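PDB 3LLK: sulfhydryl oxidase 1 from Homo sapiens, which catalyses the FAD-dependent oxidation of thiols to disulfides, passing the electrons to molecular oxygen, as in other sulfhydryl oxidases of the Erv family. Local coordinates for residues W218-C227 with A241-F250; V150-V158 with F171-V182. One frame throughout, in Å; residues are numbered along the deposited sequence.

Contact 1 of 2, residues W218-C227 with A241-F250; sequences WPPRELCSAC and ATLNFLKAHF. With FAD (flavin-adenine dinucleotide), chain D.
Trp218 and Phe245 bring a disulfide-closed loop against the last helix of the chain, forming an aromatic cluster with His249 at the adenine end of the FAD. The indole is long and flat enough to serve both sides: one face receives the adenine, with FAD C4A 3.4 Å above its plane, while the far corner of its six-membered ring probes the helix. There Trp218 CH2 lies 3.5 Å from Phe245 CE2, the two ring planes inclined at 57°, and the indole turns edge-to-face toward His249, with planes at 75°. Leu246 CD2 closes in at the rim of the indole. Phe250, just past the helix end, touches adenine N3A with CZ at the edge of its own ring.

Phe245 CG stands anti to the backbone N (chi1 169°), which carries the ring out to the loop. Cys224 CB lies over one face, a CH-pi contact 4.0 Å from the ring centroid, His249 CB of its own helix lies over the other, and both sulfurs of the Cys224–Cys227 disulfide approach obliquely. Leu223 CD2 meets the ring edge, and Pro219, which follows a cis peptide bond, packs its CB on Phe245 CE2 at 3.5 Å.

Further out, Trp193 and Asn197 of helix 185-203 both hydrogen-bond to Trp218 O, anchoring the backbone that presents the indole. Small alanines allow close approach at the helix start, where Ala241 CB sits 3.5 Å from Ala226 O. Thr242 OG1 is hydrogen-bonded to Asp238 O, just before the helix, and leans on Cys227 CB at 3.6 Å.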
# COMPACT_ATOMS: atom_id res chain seq x y z
N TRP A 218 2.84 -0.67 -16.21
CA TRP A 218 3.07 -1.93 -15.52
C TRP A 218 1.87 -2.89 -15.53
O TRP A 218 0.73 -2.48 -15.38
CB TRP A 218 3.46 -1.59 -14.08
CG TRP A 218 4.13 -2.66 -13.31
CD1 TRP A 218 5.47 -2.84 -13.16
CD2 TRP A 218 3.50 -3.68 -12.54
NE1 TRP A 218 5.72 -3.90 -12.32
CE2 TRP A 218 4.52 -4.44 -11.92
CE3 TRP A 218 2.16 -4.03 -12.30
CZ2 TRP A 218 4.25 -5.52 -11.08
CZ3 TRP A 218 1.89 -5.11 -11.46
CH2 TRP A 218 2.93 -5.84 -10.86
N PRO A 219 2.14 -4.21 -15.64
CA PRO A 219 3.45 -4.85 -15.75
C PRO A 219 4.03 -4.81 -17.16
O PRO A 219 3.30 -4.94 -18.15
CB PRO A 219 3.15 -6.27 -15.29
CG PRO A 219 1.78 -6.52 -15.91
CD PRO A 219 1.05 -5.21 -15.65
N PRO A 220 5.36 -4.62 -17.28
CA PRO A 220 5.96 -4.57 -18.61
C PRO A 220 5.91 -5.95 -19.26
O PRO A 220 5.68 -6.95 -18.58
CB PRO A 220 7.39 -4.10 -18.33
CG PRO A 220 7.68 -4.72 -17.00
CD PRO A 220 6.38 -4.48 -16.22
N ARG A 221 6.11 -6.01 -20.57
CA ARG A 221 6.05 -7.29 -21.29
C ARG A 221 6.99 -8.39 -20.79
O ARG A 221 6.62 -9.56 -20.80
CB ARG A 221 6.29 -7.06 -22.79
CG ARG A 221 5.07 -6.48 -23.48
CD ARG A 221 5.37 -5.96 -24.87
NE ARG A 221 4.12 -5.68 -25.58
CZ ARG A 221 3.32 -6.63 -26.07
NH1 ARG A 221 3.63 -7.91 -25.93
NH2 ARG A 221 2.20 -6.29 -26.69
N GLU A 222 8.17 -8.02 -20.32
CA GLU A 222 9.11 -9.03 -19.84
C GLU A 222 8.61 -9.66 -18.54
O GLU A 222 9.03 -10.76 -18.18
CB GLU A 222 10.50 -8.42 -19.64
CG GLU A 222 10.66 -7.63 -18.35
CD GLU A 222 12.02 -6.97 -18.24
OE1 GLU A 222 13.00 -7.54 -18.77
OE2 GLU A 222 12.11 -5.89 -17.62
N LEU A 223 7.73 -8.96 -17.84
CA LEU A 223 7.20 -9.47 -16.58
C LEU A 223 5.94 -10.31 -16.85
O LEU A 223 5.80 -11.41 -16.33
CB LEU A 223 6.86 -8.30 -15.65
CG LEU A 223 7.25 -8.46 -14.18
CD1 LEU A 223 6.69 -7.29 -13.38
CD2 LEU A 223 6.71 -9.77 -13.64
N CYS A 224 5.04 -9.78 -17.67
CA CYS A 224 3.81 -10.50 -18.03
C CYS A 224 3.49 -10.25 -19.49
O CYS A 224 2.94 -9.21 -19.84
CB CYS A 224 2.63 -10.03 -17.16
SG CYS A 224 1.05 -10.85 -17.60
N SER A 225 3.84 -11.20 -20.35
CA SER A 225 3.58 -11.02 -21.78
C SER A 225 2.13 -11.22 -22.17
O SER A 225 1.65 -10.56 -23.08
CB SER A 225 4.48 -11.95 -22.62
OG SER A 225 4.34 -13.30 -22.23
N ALA A 226 1.43 -12.11 -21.48
CA ALA A 226 0.02 -12.37 -21.79
C ALA A 226 -0.89 -11.21 -21.41
O ALA A 226 -1.99 -11.08 -21.93
CB ALA A 226 -0.45 -13.65 -21.10
N CYS A 227 -0.43 -10.36 -20.50
CA CYS A 227 -1.21 -9.22 -20.04
C CYS A 227 -1.41 -8.21 -21.16
O CYS A 227 -2.31 -7.37 -21.10
CB CYS A 227 -0.49 -8.52 -18.88
SG CYS A 227 -0.38 -9.43 -17.31
N ALA A 241 -6.20 -11.57 -18.16
CA ALA A 241 -4.84 -12.03 -17.93
C ALA A 241 -4.16 -11.17 -16.86
O ALA A 241 -3.48 -11.68 -15.98
CB ALA A 241 -4.04 -11.97 -19.25
N THR A 242 -4.37 -9.86 -16.96
CA THR A 242 -3.80 -8.89 -16.02
C THR A 242 -4.29 -9.19 -14.59
O THR A 242 -3.50 -9.19 -13.65
CB THR A 242 -4.18 -7.45 -16.43
OG1 THR A 242 -3.62 -7.17 -17.73
CG2 THR A 242 -3.64 -6.41 -15.42
N LEU A 243 -5.58 -9.45 -14.44
CA LEU A 243 -6.12 -9.76 -13.11
C LEU A 243 -5.42 -10.98 -12.52
O LEU A 243 -5.03 -10.98 -11.35
CB LEU A 243 -7.63 -10.01 -13.19
CG LEU A 243 -8.32 -10.34 -11.85
CD1 LEU A 243 -8.13 -9.17 -10.87
CD2 LEU A 243 -9.80 -10.63 -12.09
N ASN A 244 -5.24 -12.02 -13.33
CA ASN A 244 -4.58 -13.24 -12.88
C ASN A 244 -3.13 -12.95 -12.51
O ASN A 244 -2.64 -13.42 -11.49
CB ASN A 244 -4.63 -14.32 -13.96
CG ASN A 244 -6.02 -14.88 -14.18
OD1 ASN A 244 -6.73 -15.21 -13.22
ND2 ASN A 244 -6.43 -14.98 -15.44
N PHE A 245 -2.44 -12.18 -13.34
CA PHE A 245 -1.05 -11.87 -13.02
C PHE A 245 -1.01 -11.13 -11.69
O PHE A 245 -0.17 -11.43 -10.84
CB PHE A 245 -0.40 -11.00 -14.10
CG PHE A 245 0.93 -10.44 -13.69
CD1 PHE A 245 2.07 -11.24 -13.69
CD2 PHE A 245 1.04 -9.13 -13.23
CE1 PHE A 245 3.30 -10.74 -13.25
CE2 PHE A 245 2.25 -8.62 -12.79
CZ PHE A 245 3.39 -9.43 -12.79
N LEU A 246 -1.91 -10.18 -11.50
CA LEU A 246 -1.92 -9.42 -10.25
C LEU A 246 -2.11 -10.35 -9.04
O LEU A 246 -1.40 -10.24 -8.04
CB LEU A 246 -3.02 -8.34 -10.31
CG LEU A 246 -2.78 -7.19 -11.30
CD1 LEU A 246 -4.07 -6.42 -11.49
CD2 LEU A 246 -1.68 -6.26 -10.80
N LYS A 247 -3.06 -11.28 -9.14
CA LYS A 247 -3.32 -12.21 -8.05
C LYS A 247 -2.10 -13.09 -7.78
O LYS A 247 -1.85 -13.47 -6.63
CB LYS A 247 -4.54 -13.08 -8.38
CG LYS A 247 -5.87 -12.32 -8.32
CD LYS A 247 -7.04 -13.21 -8.77
CE LYS A 247 -8.37 -12.48 -8.77
NZ LYS A 247 -9.02 -12.50 -7.43
N ALA A 248 -1.35 -13.41 -8.82
CA ALA A 248 -0.15 -14.22 -8.68
C ALA A 248 1.01 -13.40 -8.12
O ALA A 248 1.74 -13.86 -7.24
CB ALA A 248 0.26 -14.81 -10.03
N HIS A 249 1.18 -12.18 -8.63
CA HIS A 249 2.27 -11.31 -8.20
C HIS A 249 2.17 -10.87 -6.74
O HIS A 249 3.12 -11.00 -5.97
CB HIS A 249 2.33 -10.08 -9.12
CG HIS A 249 3.49 -9.19 -8.83
ND1 HIS A 249 4.75 -9.41 -9.34
CD2 HIS A 249 3.59 -8.09 -8.05
CE1 HIS A 249 5.58 -8.49 -8.88
NE2 HIS A 249 4.90 -7.67 -8.09
N PHE A 250 1.01 -10.35 -6.37
CA PHE A 250 0.80 -9.91 -4.99
C PHE A 250 0.21 -11.02 -4.13
O PHE A 250 -0.89 -10.89 -3.60
CB PHE A 250 -0.13 -8.69 -4.98
CG PHE A 250 0.45 -7.49 -5.68
CD1 PHE A 250 1.50 -6.77 -5.11
CD2 PHE A 250 -0.06 -7.07 -6.90
CE1 PHE A 250 2.04 -5.65 -5.75
CE2 PHE A 250 0.47 -5.94 -7.55
CZ PHE A 250 1.52 -5.24 -6.97
PA FAD D . 6.24 2.95 -7.64
O1A FAD D . 6.36 3.40 -6.22
O2A FAD D . 5.38 3.63 -8.63
O5B FAD D . 5.88 1.43 -7.71
C5B FAD D . 6.12 0.46 -6.68
C4B FAD D . 6.32 -0.80 -7.47
O4B FAD D . 4.98 -1.37 -7.61
C3B FAD D . 7.16 -1.02 -8.75
O3B FAD D . 8.56 -1.16 -8.56
C2B FAD D . 6.43 -2.14 -9.34
O2B FAD D . 6.87 -3.41 -8.94
C1B FAD D . 4.97 -1.98 -8.90
N9A FAD D . 4.05 -1.29 -9.75
C8A FAD D . 4.21 -0.27 -10.72
N7A FAD D . 3.15 0.11 -11.34
C5A FAD D . 2.18 -0.71 -10.77
C6A FAD D . 0.80 -0.81 -11.06
N6A FAD D . 0.20 -0.09 -12.01
N1A FAD D . 0.02 -1.72 -10.38
C2A FAD D . 0.53 -2.60 -9.47
N3A FAD D . 1.90 -2.51 -9.18
C4A FAD D . 2.68 -1.53 -9.87
N1 FAD D . 4.78 11.26 -6.77
C2 FAD D . 4.89 12.45 -7.45
O2 FAD D . 6.04 12.86 -7.68
N3 FAD D . 3.64 12.96 -7.77
C4 FAD D . 2.37 12.40 -7.48
O4 FAD D . 1.30 13.03 -7.81
C4X FAD D . 2.37 11.20 -6.79
N5 FAD D . 1.14 10.61 -6.36
C5X FAD D . 1.06 9.45 -5.55
C6 FAD D . -0.20 9.03 -5.09
C7 FAD D . -0.27 7.85 -4.30
C7M FAD D . -1.68 7.46 -3.84
C8 FAD D . 0.90 7.10 -3.98
C8M FAD D . 1.03 5.81 -3.20
C9 FAD D . 2.14 7.56 -4.43
C9A FAD D . 2.32 8.75 -5.17
N10 FAD D . 3.51 9.42 -5.76
C10 FAD D . 3.62 10.61 -6.43
C1' FAD D . 4.72 8.65 -5.72
C2' FAD D . 5.03 7.74 -6.86
O2' FAD D . 3.83 7.11 -7.36
C3' FAD D . 6.05 6.66 -6.65
O3' FAD D . 5.69 5.87 -5.53
C4' FAD D . 7.53 7.01 -6.60
O4' FAD D . 7.87 8.00 -7.61
C5' FAD D . 8.50 5.91 -6.61
O5' FAD D . 8.38 5.27 -7.88
P FAD D . 8.93 3.85 -8.22
O1P FAD D . 9.44 4.02 -9.58
O2P FAD D . 9.92 3.36 -7.23
O3P FAD D . 7.71 2.80 -8.24

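Contact 2 of 2, residues V150-V158 with F171-V182. With FAD (flavin-adenine dinucleotide), chain D.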
# COMPACT_ATOMS: atom_id res chain seq x y z
N VAL A 150 -11.61 -2.34 1.91
CA VAL A 150 -10.19 -2.16 1.64
C VAL A 150 -9.84 -0.88 0.88
O VAL A 150 -9.02 -0.09 1.33
CB VAL A 150 -9.60 -3.37 0.90
CG1 VAL A 150 -8.15 -3.08 0.49
CG2 VAL A 150 -9.64 -4.58 1.81
N LEU A 151 -10.47 -0.68 -0.27
CA LEU A 151 -10.18 0.50 -1.07
C LEU A 151 -10.59 1.79 -0.35
O LEU A 151 -9.87 2.79 -0.39
CB LEU A 151 -10.87 0.38 -2.43
CG LEU A 151 -10.09 0.93 -3.63
CD1 LEU A 151 -8.64 0.46 -3.59
CD2 LEU A 151 -10.76 0.45 -4.91
N PRO A 152 -11.76 1.80 0.32
CA PRO A 152 -12.14 3.03 1.01
C PRO A 152 -11.14 3.32 2.15
O PRO A 152 -10.78 4.47 2.39
CB PRO A 152 -13.54 2.72 1.53
CG PRO A 152 -14.09 1.80 0.45
CD PRO A 152 -12.91 0.87 0.24
N ALA A 153 -10.70 2.25 2.82
CA ALA A 153 -9.75 2.38 3.91
C ALA A 153 -8.42 2.93 3.39
O ALA A 153 -7.75 3.72 4.06
CB ALA A 153 -9.53 1.04 4.58
N ILE A 154 -8.04 2.48 2.19
CA ILE A 154 -6.80 2.95 1.57
C ILE A 154 -6.97 4.42 1.20
O ILE A 154 -6.06 5.23 1.40
CB ILE A 154 -6.46 2.15 0.30
CG1 ILE A 154 -5.90 0.77 0.69
CG2 ILE A 154 -5.44 2.91 -0.56
CD1 ILE A 154 -5.70 -0.16 -0.48
N ARG A 155 -8.13 4.77 0.64
CA ARG A 155 -8.37 6.16 0.27
C ARG A 155 -8.32 6.98 1.55
O ARG A 155 -7.72 8.05 1.59
CB ARG A 155 -9.75 6.30 -0.40
CG ARG A 155 -10.03 7.71 -0.92
CD ARG A 155 -11.45 7.83 -1.45
NE ARG A 155 -11.76 9.18 -1.92
CZ ARG A 155 -12.94 9.53 -2.41
NH1 ARG A 155 -13.92 8.63 -2.50
NH2 ARG A 155 -13.15 10.77 -2.82
N GLY A 156 -8.95 6.46 2.60
CA GLY A 156 -8.95 7.16 3.86
C GLY A 156 -7.55 7.41 4.37
O GLY A 156 -7.26 8.51 4.87
N TYR A 157 -6.67 6.42 4.25
CA TYR A 157 -5.30 6.57 4.72
C TYR A 157 -4.54 7.62 3.93
O TYR A 157 -3.85 8.46 4.50
CB TYR A 157 -4.51 5.25 4.63
CG TYR A 157 -3.09 5.42 5.15
CD1 TYR A 157 -2.82 5.34 6.52
CD2 TYR A 157 -2.05 5.77 4.29
CE1 TYR A 157 -1.55 5.62 7.02
CE2 TYR A 157 -0.78 6.06 4.79
CZ TYR A 157 -0.54 5.98 6.16
OH TYR A 157 0.71 6.31 6.66
N VAL A 158 -4.65 7.56 2.61
CA VAL A 158 -3.97 8.51 1.75
C VAL A 158 -4.37 9.95 2.09
O VAL A 158 -3.53 10.83 2.27
CB VAL A 158 -4.30 8.21 0.27
CG1 VAL A 158 -3.80 9.32 -0.63
CG2 VAL A 158 -3.65 6.86 -0.13
N PHE A 171 -3.98 11.17 -6.17
CA PHE A 171 -4.71 9.94 -5.89
C PHE A 171 -6.18 10.20 -5.61
O PHE A 171 -7.06 9.47 -6.09
CB PHE A 171 -4.07 9.21 -4.70
CG PHE A 171 -4.72 7.90 -4.37
CD1 PHE A 171 -5.83 7.84 -3.52
CD2 PHE A 171 -4.25 6.71 -4.93
CE1 PHE A 171 -6.45 6.63 -3.24
CE2 PHE A 171 -4.87 5.50 -4.65
CZ PHE A 171 -5.97 5.46 -3.80
N GLU A 172 -6.47 11.25 -4.85
CA GLU A 172 -7.85 11.59 -4.52
C GLU A 172 -8.61 12.04 -5.77
O GLU A 172 -9.82 11.86 -5.88
CB GLU A 172 -7.87 12.69 -3.46
CG GLU A 172 -9.25 13.24 -3.12
CD GLU A 172 -10.20 12.19 -2.60
OE1 GLU A 172 -9.75 11.09 -2.21
OE2 GLU A 172 -11.42 12.46 -2.56
N GLN A 173 -7.88 12.62 -6.72
CA GLN A 173 -8.50 13.09 -7.96
C GLN A 173 -9.12 11.91 -8.69
O GLN A 173 -10.23 12.00 -9.22
CB GLN A 173 -7.44 13.77 -8.85
CG GLN A 173 -6.76 14.96 -8.18
CD GLN A 173 -5.51 15.44 -8.91
OE1 GLN A 173 -4.80 14.65 -9.53
NE2 GLN A 173 -5.22 16.73 -8.80
N MET A 174 -8.40 10.79 -8.69
CA MET A 174 -8.87 9.58 -9.35
C MET A 174 -10.05 8.95 -8.61
O MET A 174 -11.05 8.60 -9.23
CB MET A 174 -7.71 8.58 -9.48
CG MET A 174 -6.46 9.15 -10.16
SD MET A 174 -5.24 7.92 -10.69
CE MET A 174 -4.32 7.62 -9.15
N ALA A 175 -9.93 8.83 -7.29
CA ALA A 175 -10.98 8.23 -6.48
C ALA A 175 -12.38 8.81 -6.73
O ALA A 175 -13.30 8.08 -7.11
CB ALA A 175 -10.63 8.34 -5.00
N ALA A 176 -12.53 10.11 -6.51
CA ALA A 176 -13.83 10.76 -6.70
C ALA A 176 -14.29 10.67 -8.15
O ALA A 176 -15.49 10.66 -8.43
CB ALA A 176 -13.74 12.23 -6.27
N ALA A 177 -13.33 10.61 -9.06
CA ALA A 177 -13.66 10.52 -10.47
C ALA A 177 -14.27 9.16 -10.81
O ALA A 177 -15.14 9.07 -11.69
CB ALA A 177 -12.41 10.77 -11.31
N SER A 178 -13.85 8.10 -10.12
CA SER A 178 -14.39 6.79 -10.45
C SER A 178 -14.32 5.68 -9.40
O SER A 178 -14.89 4.61 -9.63
CB SER A 178 -13.72 6.28 -11.72
OG SER A 178 -12.34 6.03 -11.50
N MET A 179 -13.63 5.89 -8.29
CA MET A 179 -13.55 4.81 -7.30
C MET A 179 -14.94 4.28 -6.94
O MET A 179 -15.09 3.14 -6.49
CB MET A 179 -12.83 5.26 -6.03
CG MET A 179 -12.56 4.09 -5.09
SD MET A 179 -11.74 4.51 -3.55
CE MET A 179 -10.05 4.60 -4.11
N HIS A 180 -15.96 5.11 -7.14
CA HIS A 180 -17.34 4.75 -6.84
C HIS A 180 -17.92 3.75 -7.84
O HIS A 180 -19.02 3.24 -7.65
CB HIS A 180 -18.20 6.01 -6.80
CG HIS A 180 -18.18 6.80 -8.07
ND1 HIS A 180 -18.97 6.48 -9.15
CD2 HIS A 180 -17.45 7.88 -8.44
CE1 HIS A 180 -18.73 7.33 -10.14
NE2 HIS A 180 -17.81 8.19 -9.73
N ARG A 181 -17.17 3.46 -8.91
CA ARG A 181 -17.62 2.50 -9.93
C ARG A 181 -17.20 1.08 -9.57
O ARG A 181 -17.70 0.10 -10.13
CB ARG A 181 -17.04 2.87 -11.30
CG ARG A 181 -15.55 2.58 -11.44
CD ARG A 181 -15.01 3.02 -12.79
NE ARG A 181 -13.55 2.98 -12.80
CZ ARG A 181 -12.79 3.45 -13.79
NH1 ARG A 181 -13.36 4.01 -14.85
NH2 ARG A 181 -11.47 3.38 -13.71
N VAL A 182 -16.26 0.97 -8.64
CA VAL A 182 -15.76 -0.32 -8.18
C VAL A 182 -16.87 -1.08 -7.44
O VAL A 182 -17.30 -0.67 -6.37
CB VAL A 182 -14.58 -0.14 -7.22
CG1 VAL A 182 -14.00 -1.49 -6.85
CG2 VAL A 182 -13.53 0.75 -7.85
PA FAD D . 6.24 2.95 -7.64
O1A FAD D . 6.36 3.40 -6.22
O2A FAD D . 5.38 3.63 -8.63
O5B FAD D . 5.88 1.43 -7.71
C5B FAD D . 6.12 0.46 -6.68
C4B FAD D . 6.32 -0.80 -7.47
O4B FAD D . 4.98 -1.37 -7.61
C3B FAD D . 7.16 -1.02 -8.75
O3B FAD D . 8.56 -1.16 -8.56
C2B FAD D . 6.43 -2.14 -9.34
O2B FAD D . 6.87 -3.41 -8.94
C1B FAD D . 4.97 -1.98 -8.90
N9A FAD D . 4.05 -1.29 -9.75
C8A FAD D . 4.21 -0.27 -10.72
N7A FAD D . 3.15 0.11 -11.34
C5A FAD D . 2.18 -0.71 -10.77
C6A FAD D . 0.80 -0.81 -11.06
N6A FAD D . 0.20 -0.09 -12.01
N1A FAD D . 0.02 -1.72 -10.38
C2A FAD D . 0.53 -2.60 -9.47
N3A FAD D . 1.90 -2.51 -9.18
C4A FAD D . 2.68 -1.53 -9.87
N1 FAD D . 4.78 11.26 -6.77
C2 FAD D . 4.89 12.45 -7.45
O2 FAD D . 6.04 12.86 -7.68
N3 FAD D . 3.64 12.96 -7.77
C4 FAD D . 2.37 12.40 -7.48
O4 FAD D . 1.30 13.03 -7.81
C4X FAD D . 2.37 11.20 -6.79
N5 FAD D . 1.14 10.61 -6.36
C5X FAD D . 1.06 9.45 -5.55
C6 FAD D . -0.20 9.03 -5.09
C7 FAD D . -0.27 7.85 -4.30
C7M FAD D . -1.68 7.46 -3.84
C8 FAD D . 0.90 7.10 -3.98
C8M FAD D . 1.03 5.81 -3.20
C9 FAD D . 2.14 7.56 -4.43
C9A FAD D . 2.32 8.75 -5.17
N10 FAD D . 3.51 9.42 -5.76
C10 FAD D . 3.62 10.61 -6.43
C1' FAD D . 4.72 8.65 -5.72
C2' FAD D . 5.03 7.74 -6.86
O2' FAD D . 3.83 7.11 -7.36
C3' FAD D . 6.05 6.66 -6.65
O3' FAD D . 5.69 5.87 -5.53
C4' FAD D . 7.53 7.01 -6.60
O4' FAD D . 7.87 8.00 -7.61
C5' FAD D . 8.50 5.91 -6.61
O5' FAD D . 8.38 5.27 -7.88
P FAD D . 8.93 3.85 -8.22
O1P FAD D . 9.44 4.02 -9.58
O2P FAD D . 9.92 3.36 -7.23
O3P FAD D . 7.71 2.80 -8.24
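Packing between two roughly antiparallel helices, part apolar and part ionic, joins helix 150-161 to helix 165-179 in the helical region of the Erv1/Alr family. The axes of their short segments come within 10.6 Å at a signed crossing angle of -144°. Arg155 bridges them as a knob among Glu172, Ala175, Ala176 and Met179. Its chain is extended from CG to NE, laying Arg155 CD 3.9 Å from Met179 SD before the guanidinium meets Glu172 edge-on. The carboxylate is nearly coplanar with it and forms a two-pronged salt bridge: Arg155 NE reaches the syn lone pair of Glu172 OE1 at 2.8 Å, and NH2 points at OE2. That second distance is modelled very short. Ala175 CB lies against one guanidinium face, a fit its small side chain allows.

The rest is apolar. Met179, bent at chi3 (-81°), turns its methyl CE to within 3.7 Å of Leu151 CG, and Leu151 CD2 also meets Val182 CG2. Toward the flavin, Val158 CG2 lies over one face of Phe171, with CG1 3.8 Å from Phe171 CD1, while Ile154 CG2 comes near CZ. Ile154 and Val158 also rest on Phe126 of helix 118-134, and Met179 on Trp191 of helix 185-203. Phe171 belongs to the FAD pocket, in the helical bundle around the flavin characteristic of Erv-type sulfhydryl oxidases.

Contact 1 and contact 2 serve different ends of one FAD. Residues 218-227 with 241-250 hold the adenine through Trp218 and Phe250, whereas residues 150-158 with 171-182 lie on the isoalloxazine side, where Phe171 belongs to the pocket. Their centres are 23 Å apart and their nearest atoms about 10 Å, so they do not touch directly. Helices 118-134 and 185-203 flank both contacts; the first also sets Phe128 against Phe250. Helix 185-203 bonds the cofactor as well, through Trp193 O, His196 NE2 and Asn200 ND2. In sequence, both segments of contact 2 come before those of contact 1.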